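Local coordinates for conserved exported protein (Bacteroides fragilis, PDB 3CLW), which is of unknown function but probably hydrolyses O-glycosyl bonds in carbohydrates, at residues A[129-133]-A[160-164]; A[135-139]-A[150-154]; A[319-323]-A[334-340]. One frame throughout, in Å; residues are numbered along the deposited sequence.

Contact 1 of 3, residues A[129-133]-A[160-164]; sequences TNSAP and FARFL
The methyl of A132 sits over the centre of the F160 ring, with CB of A132 3.8 Å from the ring centroid and only 3° off the normal. This is a CH-pi contact over the face. It joins two parts of a TIM barrel, the fold of the family's clan: the loop leaving strand 125-128 and the following helix 157-173. The opposite face of the F160 ring is covered by CD1 of L164, one helical turn on. The ring is thus sandwiched between loop and helix. CG of F160 stands anti to the backbone N (chi1 -177°), which sends the ring out from the helix toward the loop. The CZ edge of the ring faces T129, whose OG1 lies 3.4 Å from CZ. That hydroxyl has its polar partner in the carbonyl oxygen of P183. P133 crosses beside F160, with CD 3.7 Å from CD1 of the ring, and then passes onto F163. CG of P133 sits over one face of the F163 ring, offset toward the rim. No hydrogen bond links the two segments. The contact is buried. M210 of helix 204-221 touches F160, and L214 touches L164. At the T129 end, CG2 of T129 meets CD2 of L164 at 3.6 Å.

Contact 2 of 3, residues A[135-139]-A[150-154]; sequences FMTRS and INLQN
The amide of N151 reaches across to S139. Both segments belong to the long loop between strand 125-128 and helix 157-173 of the TIM barrel, and N151 is the centre of an inverse gamma turn. OD1 of N151 accepts the backbone N of S139 at 3.0 Å, in the plane of the amide and on a lone pair. ND2 of the same amide makes a weak bond to OG of S139. CG of N151 is anti to the backbone N (chi1 -179°), which carries the amide across.

R138 grips the carbonyl oxygen of I150 side-on, with NE at 3.0 Å and NH2 at 3.2 Å. NE comes in tilted 24° from the carbonyl plane, NH2 from well above the same face. The bend of R138 at chi3 (-60°) turns both nitrogens toward I150.

Further along, the backbone N of Q153 donates to O of M136 at 3.0 Å in a nearly straight bond. A water bridges the segments beside it, donating to OE1 of Q153 at 3.0 Å and to O of F135 at 2.7 Å. CD1 of L152 packs on CB of M136.

A second shell holds these groups. K156 binds OE1 of Q153. D146 forms a salt bridge with NH1 of R138, and NH2 also bonds to O of C149. The carbonyl O of V143 bonds to OG of S139.

Contact 3 of 3, residues A[319-323]-A[334-340]; sequences NEEIT and LGLYVAR
E321 and R340 form a salt bridge, with OE1 of E321 2.8 Å from NH2 of R340. The nitrogen meets the oxygen on its syn side, 26° out of the carboxylate plane. Carboxylate and guanidinium stand nearly perpendicular, 86° apart, and the pair is joined through one oxygen and one nitrogen, not as a flat two-bond pair. Each group has a second partner: OE2 of E321 bonds to OH of Y445, and NH1 of R340 to the carbonyl of A424. These partners tie loop and helix to later parts of the chain.

A weaker polar contact lies nearby. ND2 of N319 makes a weak hydrogen bond to OH of Y337 at 3.2 Å. The main partner of that hydroxyl is the carboxylate of E317. The other end of the N319 amide turns back on its own loop. Its OD1 accepts weak bonds from the backbone N of E321 and of I322.

I322 supplies the packing. Its CG2 lies over one face of the Y337 ring, off centre toward CG and CD2, in a CH-pi contact 3.9 Å from the centroid. CG of Y337 is anti to its backbone N (chi1 -177°), carrying the ring off the helix to meet I322 and N319. CB of I322 touches CD2 of L334 at 3.6 Å.

The contact fastens the loop after strand 307-310 to helix 328-347 of the TIM barrel. The charges of E321 and R340 offset each other, which probably lowers the cost of keeping the arginine buried.

Contacts 1 and 2 are neighbours, with centres about 11 Å apart. Both involve the loop between strand 125-128 and helix 157-173, and contact 2 falls within the chain span that contact 1 brackets. They touch directly: CB of A132 lies 3.6 Å from CD1 of L152, and SD of M136 3.7 Å from N of F160. The hydrophobic packing of 129-133 on the helix therefore continues into the polar loop pairing. Contact 3 is separate. Its centre is about 35 Å from that of contact 1, across the centre of the chain, and about 39 Å from that of contact 2. Like contact 1, it fixes a loop after a barrel strand onto the following helix.

Contact 1 of 3, residues A[129-133]-A[160-164]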
ATOM      1  N   THR A 129      10.103  -9.011  -0.138  1.00 32.25           N
ATOM      2  CA  THR A 129      11.260  -9.222   0.707  1.00 32.93           C
ATOM      3  C   THR A 129      11.956  -7.898   1.028  1.00 32.98           C
ATOM      4  O   THR A 129      12.010  -6.954   0.190  1.00 33.09           O
ATOM      5  CB  THR A 129      12.317 -10.148   0.062  1.00 33.36           C
ATOM      6  OG1 THR A 129      12.468  -9.815  -1.338  1.00 36.81           O
ATOM      7  CG2 THR A 129      11.939 -11.592   0.212  1.00 33.52           C
ATOM      8  N   ASN A 130      12.471  -7.875   2.264  1.00 32.39           N
ATOM      9  CA  ASN A 130      13.289  -6.842   2.831  1.00 33.17           C
ATOM     10  C   ASN A 130      14.768  -7.215   2.818  1.00 32.84           C
ATOM     11  O   ASN A 130      15.641  -6.367   2.992  1.00 32.52           O
ATOM     12  CB  ASN A 130      12.868  -6.596   4.267  1.00 33.76           C
ATOM     13  CG  ASN A 130      11.638  -5.776   4.348  1.00 35.76           C
ATOM     14  OD1 ASN A 130      11.374  -4.937   3.465  1.00 36.95           O
ATOM     15  ND2 ASN A 130      10.846  -6.010   5.389  1.00 34.39           N
ATOM     16  N   SER A 131      15.041  -8.488   2.610  1.00 32.15           N
ATOM     17  CA  SER A 131      16.411  -8.940   2.448  1.00 32.49           C
ATOM     18  C   SER A 131      16.342 -10.294   1.785  1.00 32.75           C
ATOM     19  O   SER A 131      15.302 -10.988   1.857  1.00 32.86           O
ATOM     20  CB  SER A 131      17.133  -9.027   3.821  1.00 32.65           C
ATOM     21  OG  SER A 131      18.311  -9.831   3.786  1.00 31.19           O
ATOM     22  N   ALA A 132      17.443 -10.656   1.128  1.00 33.13           N
ATOM     23  CA  ALA A 132      17.668 -12.009   0.658  1.00 32.86           C
ATOM     24  C   ALA A 132      17.977 -12.831   1.889  1.00 32.53           C
ATOM     25  O   ALA A 132      18.361 -12.273   2.908  1.00 31.66           O
ATOM     26  CB  ALA A 132      18.833 -12.038  -0.360  1.00 33.22           C
ATOM     27  N   PRO A 133      17.782 -14.157   1.814  1.00 32.95           N
ATOM     28  CA  PRO A 133      18.065 -15.022   2.970  1.00 33.33           C
ATOM     29  C   PRO A 133      19.451 -14.748   3.551  1.00 33.45           C
ATOM     30  O   PRO A 133      20.380 -14.498   2.788  1.00 33.76           O
ATOM     31  CB  PRO A 133      17.935 -16.444   2.397  1.00 32.85           C
ATOM     32  CG  PRO A 133      16.952 -16.286   1.285  1.00 33.04           C
ATOM     33  CD  PRO A 133      17.237 -14.923   0.674  1.00 33.55           C
ATOM     34  N   PHE A 160      18.445 -16.300  -5.409  1.00 35.09           N
ATOM     35  CA  PHE A 160      17.426 -15.513  -4.746  1.00 34.69           C
ATOM     36  C   PHE A 160      16.133 -15.487  -5.576  1.00 34.45           C
ATOM     37  O   PHE A 160      15.046 -15.776  -5.047  1.00 35.56           O
ATOM     38  CB  PHE A 160      17.953 -14.115  -4.407  1.00 33.92           C
ATOM     39  CG  PHE A 160      16.992 -13.254  -3.644  1.00 34.73           C
ATOM     40  CD1 PHE A 160      16.113 -13.803  -2.709  1.00 31.65           C
ATOM     41  CD2 PHE A 160      16.993 -11.872  -3.842  1.00 35.40           C
ATOM     42  CE1 PHE A 160      15.218 -12.997  -1.997  1.00 33.86           C
ATOM     43  CE2 PHE A 160      16.117 -11.038  -3.119  1.00 38.48           C
ATOM     44  CZ  PHE A 160      15.213 -11.621  -2.181  1.00 34.97           C
ATOM     45  N   ALA A 161      16.246 -15.175  -6.862  1.00 33.53           N
ATOM     46  CA  ALA A 161      15.074 -15.211  -7.764  1.00 32.36           C
ATOM     47  C   ALA A 161      14.388 -16.575  -7.721  1.00 31.82           C
ATOM     48  O   ALA A 161      13.148 -16.646  -7.694  1.00 31.79           O
ATOM     49  CB  ALA A 161      15.453 -14.828  -9.196  1.00 30.99           C
ATOM     50  N   ARG A 162      15.181 -17.648  -7.704  1.00 30.89           N
ATOM     51  CA  ARG A 162      14.611 -18.972  -7.644  1.00 31.98           C
ATOM     52  C   ARG A 162      13.860 -19.252  -6.315  1.00 31.09           C
ATOM     53  O   ARG A 162      12.829 -19.908  -6.312  1.00 30.56           O
ATOM     54  CB  ARG A 162      15.656 -20.040  -7.913  1.00 32.27           C
ATOM     55  CG  ARG A 162      16.009 -20.182  -9.423  1.00 36.90           C
ATOM     56  CD  ARG A 162      16.707 -21.512  -9.674  1.00 39.07           C
ATOM     57  NE  ARG A 162      17.959 -21.608  -8.932  1.00 45.48           N
ATOM     58  CZ  ARG A 162      19.162 -21.261  -9.412  1.00 51.64           C
ATOM     59  NH1 ARG A 162      19.301 -20.768 -10.656  1.00 49.90           N
ATOM     60  NH2 ARG A 162      20.246 -21.398  -8.640  1.00 53.81           N
ATOM     61  N   PHE A 163      14.416 -18.744  -5.215  1.00 31.36           N
ATOM     62  CA  PHE A 163      13.820 -18.826  -3.896  1.00 31.21           C
ATOM     63  C   PHE A 163      12.451 -18.128  -3.872  1.00 31.13           C
ATOM     64  O   PHE A 163      11.478 -18.730  -3.441  1.00 31.03           O
ATOM     65  CB  PHE A 163      14.742 -18.211  -2.835  1.00 30.80           C
ATOM     66  CG  PHE A 163      14.038 -17.888  -1.538  1.00 30.24           C
ATOM     67  CD1 PHE A 163      13.644 -18.908  -0.668  1.00 30.19           C
ATOM     68  CD2 PHE A 163      13.763 -16.564  -1.193  1.00 31.83           C
ATOM     69  CE1 PHE A 163      12.979 -18.626   0.541  1.00 30.33           C
ATOM     70  CE2 PHE A 163      13.114 -16.254   0.036  1.00 29.83           C
ATOM     71  CZ  PHE A 163      12.710 -17.317   0.889  1.00 30.50           C
ATOM     72  N   LEU A 164      12.409 -16.877  -4.345  1.00 30.69           N
ATOM     73  CA  LEU A 164      11.170 -16.103  -4.461  1.00 30.77           C
ATOM     74  C   LEU A 164      10.111 -16.750  -5.366  1.00 30.83           C
ATOM     75  O   LEU A 164       8.940 -16.769  -5.017  1.00 30.67           O
ATOM     76  CB  LEU A 164      11.450 -14.692  -4.958  1.00 30.88           C
ATOM     77  CG  LEU A 164      12.273 -13.779  -4.052  1.00 30.50           C
ATOM     78  CD1 LEU A 164      12.605 -12.500  -4.787  1.00 27.00           C
ATOM     79  CD2 LEU A 164      11.428 -13.459  -2.809  1.00 30.21           C
TER

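Contact 2 of 3, residues A[135-139]-A[150-154]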
ATOM      1  N   PHE A 135      22.000 -16.259   4.569  1.00 33.45           N
ATOM      2  CA  PHE A 135      23.120 -17.041   4.084  1.00 34.45           C
ATOM      3  C   PHE A 135      23.538 -16.742   2.635  1.00 34.18           C
ATOM      4  O   PHE A 135      24.540 -17.283   2.166  1.00 35.35           O
ATOM      5  CB  PHE A 135      22.835 -18.549   4.264  1.00 34.23           C
ATOM      6  CG  PHE A 135      21.453 -18.977   3.814  1.00 36.82           C
ATOM      7  CD1 PHE A 135      20.397 -19.040   4.728  1.00 34.89           C
ATOM      8  CD2 PHE A 135      21.207 -19.317   2.471  1.00 35.26           C
ATOM      9  CE1 PHE A 135      19.140 -19.434   4.330  1.00 33.88           C
ATOM     10  CE2 PHE A 135      19.945 -19.708   2.069  1.00 33.57           C
ATOM     11  CZ  PHE A 135      18.913 -19.758   3.000  1.00 34.76           C
ATOM     12  N   MET A 136      22.777 -15.900   1.934  1.00 32.80           N
ATOM     13  CA  MET A 136      23.065 -15.498   0.556  1.00 31.26           C
ATOM     14  C   MET A 136      23.703 -14.121   0.563  1.00 32.83           C
ATOM     15  O   MET A 136      24.087 -13.623  -0.476  1.00 33.02           O
ATOM     16  CB  MET A 136      21.760 -15.349  -0.264  1.00 30.95           C
ATOM     17  CG  MET A 136      21.067 -16.651  -0.674  1.00 31.76           C
ATOM     18  SD  MET A 136      19.865 -16.455  -2.025  1.00 23.22           S
ATOM     19  CE  MET A 136      19.157 -18.021  -1.792  1.00 25.74           C
ATOM     20  N   THR A 137      23.722 -13.464   1.715  1.00 33.61           N
ATOM     21  CA  THR A 137      24.084 -12.044   1.746  1.00 34.55           C
ATOM     22  C   THR A 137      25.599 -11.875   1.861  1.00 35.19           C
ATOM     23  O   THR A 137      26.305 -12.853   2.109  1.00 35.22           O
ATOM     24  CB  THR A 137      23.404 -11.334   2.912  1.00 34.65           C
ATOM     25  OG1 THR A 137      23.866 -11.909   4.136  1.00 34.57           O
ATOM     26  CG2 THR A 137      21.876 -11.468   2.814  1.00 33.09           C
ATOM     27  N   ARG A 138      26.087 -10.656   1.609  1.00 36.10           N
ATOM     28  CA  ARG A 138      27.506 -10.335   1.786  1.00 36.19           C
ATOM     29  C   ARG A 138      27.898 -10.277   3.283  1.00 36.47           C
ATOM     30  O   ARG A 138      28.998 -10.679   3.646  1.00 36.33           O
ATOM     31  CB  ARG A 138      27.890  -9.050   1.021  1.00 36.07           C
ATOM     32  CG  ARG A 138      27.975  -9.273  -0.519  1.00 36.72           C
ATOM     33  CD  ARG A 138      28.450  -8.075  -1.327  1.00 35.69           C
ATOM     34  NE  ARG A 138      27.581  -6.896  -1.185  1.00 37.46           N
ATOM     35  CZ  ARG A 138      27.855  -5.840  -0.408  1.00 36.98           C
ATOM     36  NH1 ARG A 138      28.972  -5.798   0.294  1.00 35.28           N
ATOM     37  NH2 ARG A 138      27.018  -4.808  -0.343  1.00 35.71           N
ATOM     38  N   SER A 139      26.973  -9.830   4.142  1.00 35.74           N
ATOM     39  CA  SER A 139      27.261  -9.625   5.549  1.00 35.23           C
ATOM     40  C   SER A 139      26.970 -10.843   6.425  1.00 35.27           C
ATOM     41  O   SER A 139      27.194 -10.810   7.641  1.00 36.17           O
ATOM     42  CB  SER A 139      26.546  -8.378   6.061  1.00 35.02           C
ATOM     43  OG  SER A 139      25.145  -8.514   5.971  1.00 34.79           O
ATOM     44  N   ILE A 150      23.843  -3.948  -3.338  1.00 38.34           N
ATOM     45  CA  ILE A 150      22.913  -4.870  -2.699  1.00 36.83           C
ATOM     46  C   ILE A 150      23.667  -5.799  -1.770  1.00 37.30           C
ATOM     47  O   ILE A 150      24.753  -6.272  -2.115  1.00 36.61           O
ATOM     48  CB  ILE A 150      22.130  -5.657  -3.775  1.00 37.02           C
ATOM     49  CG1 ILE A 150      20.932  -6.415  -3.162  1.00 36.43           C
ATOM     50  CG2 ILE A 150      23.102  -6.536  -4.642  1.00 36.46           C
ATOM     51  CD1 ILE A 150      19.922  -6.946  -4.182  1.00 35.46           C
ATOM     52  N   ASN A 151      23.114  -6.023  -0.573  1.00 36.45           N
ATOM     53  CA  ASN A 151      23.675  -7.012   0.342  1.00 36.98           C
ATOM     54  C   ASN A 151      23.280  -8.441  -0.107  1.00 36.79           C
ATOM     55  O   ASN A 151      22.486  -9.130   0.559  1.00 37.41           O
ATOM     56  CB  ASN A 151      23.251  -6.722   1.794  1.00 36.67           C
ATOM     57  CG  ASN A 151      23.838  -7.709   2.795  1.00 37.95           C
ATOM     58  OD1 ASN A 151      25.017  -8.089   2.703  1.00 40.71           O
ATOM     59  ND2 ASN A 151      23.018  -8.132   3.771  1.00 39.91           N
ATOM     60  N   LEU A 152      23.807  -8.832  -1.259  1.00 36.38           N
ATOM     61  CA  LEU A 152      23.553 -10.131  -1.884  1.00 36.67           C
ATOM     62  C   LEU A 152      24.787 -10.508  -2.685  1.00 37.67           C
ATOM     63  O   LEU A 152      25.369  -9.687  -3.369  1.00 38.06           O
ATOM     64  CB  LEU A 152      22.309 -10.094  -2.795  1.00 36.48           C
ATOM     65  CG  LEU A 152      21.977 -11.340  -3.617  1.00 35.14           C
ATOM     66  CD1 LEU A 152      21.521 -12.500  -2.741  1.00 34.35           C
ATOM     67  CD2 LEU A 152      20.922 -11.033  -4.635  1.00 35.88           C
ATOM     68  N   GLN A 153      25.212 -11.754  -2.566  1.00 38.88           N
ATOM     69  CA  GLN A 153      26.408 -12.164  -3.251  1.00 39.76           C
ATOM     70  C   GLN A 153      26.208 -12.160  -4.768  1.00 40.88           C
ATOM     71  O   GLN A 153      25.081 -12.350  -5.268  1.00 41.04           O
ATOM     72  CB  GLN A 153      26.879 -13.501  -2.698  1.00 39.61           C
ATOM     73  CG  GLN A 153      27.392 -13.337  -1.303  1.00 39.27           C
ATOM     74  CD  GLN A 153      27.857 -14.628  -0.699  1.00 42.01           C
ATOM     75  OE1 GLN A 153      27.269 -15.685  -0.928  1.00 41.57           O
ATOM     76  NE2 GLN A 153      28.938 -14.557   0.073  1.00 41.80           N
ATOM     77  N   ASN A 154      27.301 -11.905  -5.487  1.00 41.90           N
ATOM     78  CA  ASN A 154      27.278 -11.643  -6.932  1.00 42.97           C
ATOM     79  C   ASN A 154      26.734 -12.761  -7.783  1.00 41.94           C
ATOM     80  O   ASN A 154      26.270 -12.522  -8.890  1.00 42.93           O
ATOM     81  CB  ASN A 154      28.705 -11.340  -7.432  1.00 44.59           C
ATOM     82  CG  ASN A 154      28.930  -9.892  -7.654  1.00 50.28           C
ATOM     83  OD1 ASN A 154      27.978  -9.141  -7.942  1.00 56.08           O
ATOM     84  ND2 ASN A 154      30.195  -9.457  -7.539  1.00 55.63           N
TER
HETATM   85  O   HOH W   1      26.319 -18.279   0.344  1.00 47.09           O

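Contact 3 of 3, residues A[319-323]-A[334-340]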
ATOM      1  N   ASN A 319       4.205  17.289  11.721  1.00 51.87           N
ATOM      2  CA  ASN A 319       3.788  18.597  11.238  1.00 52.86           C
ATOM      3  C   ASN A 319       2.560  19.075  12.024  1.00 53.75           C
ATOM      4  O   ASN A 319       1.905  18.286  12.710  1.00 53.91           O
ATOM      5  CB  ASN A 319       3.550  18.604   9.713  1.00 52.39           C
ATOM      6  CG  ASN A 319       2.421  17.664   9.267  1.00 51.80           C
ATOM      7  OD1 ASN A 319       1.269  17.775   9.709  1.00 50.12           O
ATOM      8  ND2 ASN A 319       2.752  16.751   8.366  1.00 50.12           N
ATOM      9  N   GLU A 320       2.257  20.367  11.914  1.00 54.87           N
ATOM     10  CA  GLU A 320       1.153  20.992  12.653  1.00 55.67           C
ATOM     11  C   GLU A 320      -0.218  20.363  12.422  1.00 54.85           C
ATOM     12  O   GLU A 320      -1.095  20.486  13.268  1.00 55.48           O
ATOM     13  CB  GLU A 320       1.070  22.490  12.332  1.00 56.33           C
ATOM     14  CG  GLU A 320       1.042  22.796  10.835  1.00 61.22           C
ATOM     15  CD  GLU A 320       0.436  24.164  10.503  1.00 66.75           C
ATOM     16  OE1 GLU A 320       1.085  24.902   9.724  1.00 69.66           O
ATOM     17  OE2 GLU A 320      -0.671  24.495  11.007  1.00 66.52           O
ATOM     18  N   GLU A 321      -0.422  19.725  11.275  1.00 54.18           N
ATOM     19  CA  GLU A 321      -1.719  19.129  10.959  1.00 53.06           C
ATOM     20  C   GLU A 321      -2.040  17.859  11.760  1.00 52.14           C
ATOM     21  O   GLU A 321      -3.202  17.601  12.077  1.00 51.29           O
ATOM     22  CB  GLU A 321      -1.829  18.854   9.469  1.00 53.04           C
ATOM     23  CG  GLU A 321      -2.001  20.094   8.637  1.00 53.96           C
ATOM     24  CD  GLU A 321      -2.531  19.773   7.265  1.00 56.72           C
ATOM     25  OE1 GLU A 321      -1.727  19.773   6.310  1.00 58.47           O
ATOM     26  OE2 GLU A 321      -3.751  19.494   7.145  1.00 59.10           O
ATOM     27  N   ILE A 322      -1.003  17.102  12.115  1.00 51.52           N
ATOM     28  CA  ILE A 322      -1.169  15.750  12.650  1.00 51.10           C
ATOM     29  C   ILE A 322      -0.408  15.481  13.950  1.00 51.57           C
ATOM     30  O   ILE A 322      -0.593  14.423  14.565  1.00 51.98           O
ATOM     31  CB  ILE A 322      -0.750  14.659  11.599  1.00 51.33           C
ATOM     32  CG1 ILE A 322       0.698  14.877  11.121  1.00 50.43           C
ATOM     33  CG2 ILE A 322      -1.744  14.595  10.440  1.00 49.95           C
ATOM     34  CD1 ILE A 322       1.322  13.683  10.458  1.00 49.91           C
ATOM     35  N   THR A 323       0.460  16.413  14.350  1.00 51.20           N
ATOM     36  CA  THR A 323       1.288  16.247  15.555  1.00 51.12           C
ATOM     37  C   THR A 323       0.708  17.010  16.782  1.00 51.43           C
ATOM     38  O   THR A 323       0.696  18.243  16.843  1.00 51.36           O
ATOM     39  CB  THR A 323       2.760  16.552  15.242  1.00 51.11           C
ATOM     40  OG1 THR A 323       3.191  15.623  14.244  1.00 50.71           O
ATOM     41  CG2 THR A 323       3.656  16.384  16.469  1.00 49.68           C
ATOM     42  N   LEU A 334      -5.824  12.761  11.323  1.00 39.22           N
ATOM     43  CA  LEU A 334      -5.019  11.707  10.725  1.00 38.18           C
ATOM     44  C   LEU A 334      -5.776  11.024   9.594  1.00 38.82           C
ATOM     45  O   LEU A 334      -5.215  10.842   8.499  1.00 37.83           O
ATOM     46  CB  LEU A 334      -4.599  10.695  11.771  1.00 37.71           C
ATOM     47  CG  LEU A 334      -3.590  11.190  12.809  1.00 37.99           C
ATOM     48  CD1 LEU A 334      -3.529  10.200  13.973  1.00 34.48           C
ATOM     49  CD2 LEU A 334      -2.228  11.368  12.151  1.00 34.50           C
ATOM     50  N   GLY A 335      -7.048  10.680   9.847  1.00 38.07           N
ATOM     51  CA  GLY A 335      -7.892  10.101   8.818  1.00 39.14           C
ATOM     52  C   GLY A 335      -8.014  10.952   7.547  1.00 40.22           C
ATOM     53  O   GLY A 335      -7.923  10.439   6.434  1.00 39.58           O
ATOM     54  N   LEU A 336      -8.231  12.260   7.712  1.00 40.82           N
ATOM     55  CA  LEU A 336      -8.314  13.172   6.568  1.00 40.82           C
ATOM     56  C   LEU A 336      -6.957  13.453   5.920  1.00 40.19           C
ATOM     57  O   LEU A 336      -6.895  13.605   4.718  1.00 40.64           O
ATOM     58  CB  LEU A 336      -8.974  14.490   6.958  1.00 41.24           C
ATOM     59  CG  LEU A 336     -10.434  14.486   7.401  1.00 43.16           C
ATOM     60  CD1 LEU A 336     -10.688  15.731   8.225  1.00 44.02           C
ATOM     61  CD2 LEU A 336     -11.396  14.409   6.229  1.00 44.86           C
ATOM     62  N   TYR A 337      -5.880  13.509   6.704  1.00 39.95           N
ATOM     63  CA  TYR A 337      -4.528  13.693   6.160  1.00 39.61           C
ATOM     64  C   TYR A 337      -4.172  12.576   5.165  1.00 39.31           C
ATOM     65  O   TYR A 337      -3.614  12.831   4.078  1.00 39.08           O
ATOM     66  CB  TYR A 337      -3.530  13.725   7.305  1.00 40.08           C
ATOM     67  CG  TYR A 337      -2.074  13.976   6.942  1.00 41.71           C
ATOM     68  CD1 TYR A 337      -1.200  12.916   6.729  1.00 39.48           C
ATOM     69  CD2 TYR A 337      -1.556  15.289   6.877  1.00 44.13           C
ATOM     70  CE1 TYR A 337       0.122  13.121   6.431  1.00 41.77           C
ATOM     71  CE2 TYR A 337      -0.204  15.518   6.600  1.00 43.09           C
ATOM     72  CZ  TYR A 337       0.629  14.419   6.365  1.00 43.72           C
ATOM     73  OH  TYR A 337       1.970  14.607   6.086  1.00 43.94           O
ATOM     74  N   VAL A 338      -4.525  11.343   5.532  1.00 38.29           N
ATOM     75  CA  VAL A 338      -4.199  10.188   4.718  1.00 37.39           C
ATOM     76  C   VAL A 338      -5.165  10.093   3.562  1.00 37.26           C
ATOM     77  O   VAL A 338      -4.754   9.783   2.470  1.00 37.29           O
ATOM     78  CB  VAL A 338      -4.164   8.871   5.530  1.00 37.33           C
ATOM     79  CG1 VAL A 338      -3.833   7.700   4.639  1.00 36.66           C
ATOM     80  CG2 VAL A 338      -3.140   8.948   6.643  1.00 35.78           C
ATOM     81  N   ALA A 339      -6.447  10.369   3.794  1.00 37.30           N
ATOM     82  CA  ALA A 339      -7.406  10.413   2.691  1.00 37.52           C
ATOM     83  C   ALA A 339      -6.962  11.401   1.587  1.00 37.92           C
ATOM     84  O   ALA A 339      -7.249  11.203   0.434  1.00 38.04           O
ATOM     85  CB  ALA A 339      -8.784  10.741   3.182  1.00 36.94           C
ATOM     86  N   ARG A 340      -6.276  12.467   1.971  1.00 38.78           N
ATOM     87  CA  ARG A 340      -5.745  13.456   1.023  1.00 39.23           C
ATOM     88  C   ARG A 340      -4.584  12.877   0.194  1.00 38.43           C
ATOM     89  O   ARG A 340      -4.519  13.083  -1.024  1.00 38.18           O
ATOM     90  CB  ARG A 340      -5.276  14.715   1.774  1.00 39.67           C
ATOM     91  CG  ARG A 340      -4.569  15.729   0.854  1.00 40.58           C
ATOM     92  CD  ARG A 340      -4.421  17.089   1.506  1.00 38.79           C
ATOM     93  NE  ARG A 340      -3.423  17.052   2.563  1.00 38.67           N
ATOM     94  CZ  ARG A 340      -2.990  18.140   3.182  1.00 42.46           C
ATOM     95  NH1 ARG A 340      -3.485  19.339   2.850  1.00 44.68           N
ATOM     96  NH2 ARG A 340      -2.063  18.042   4.122  1.00 43.48           N
TER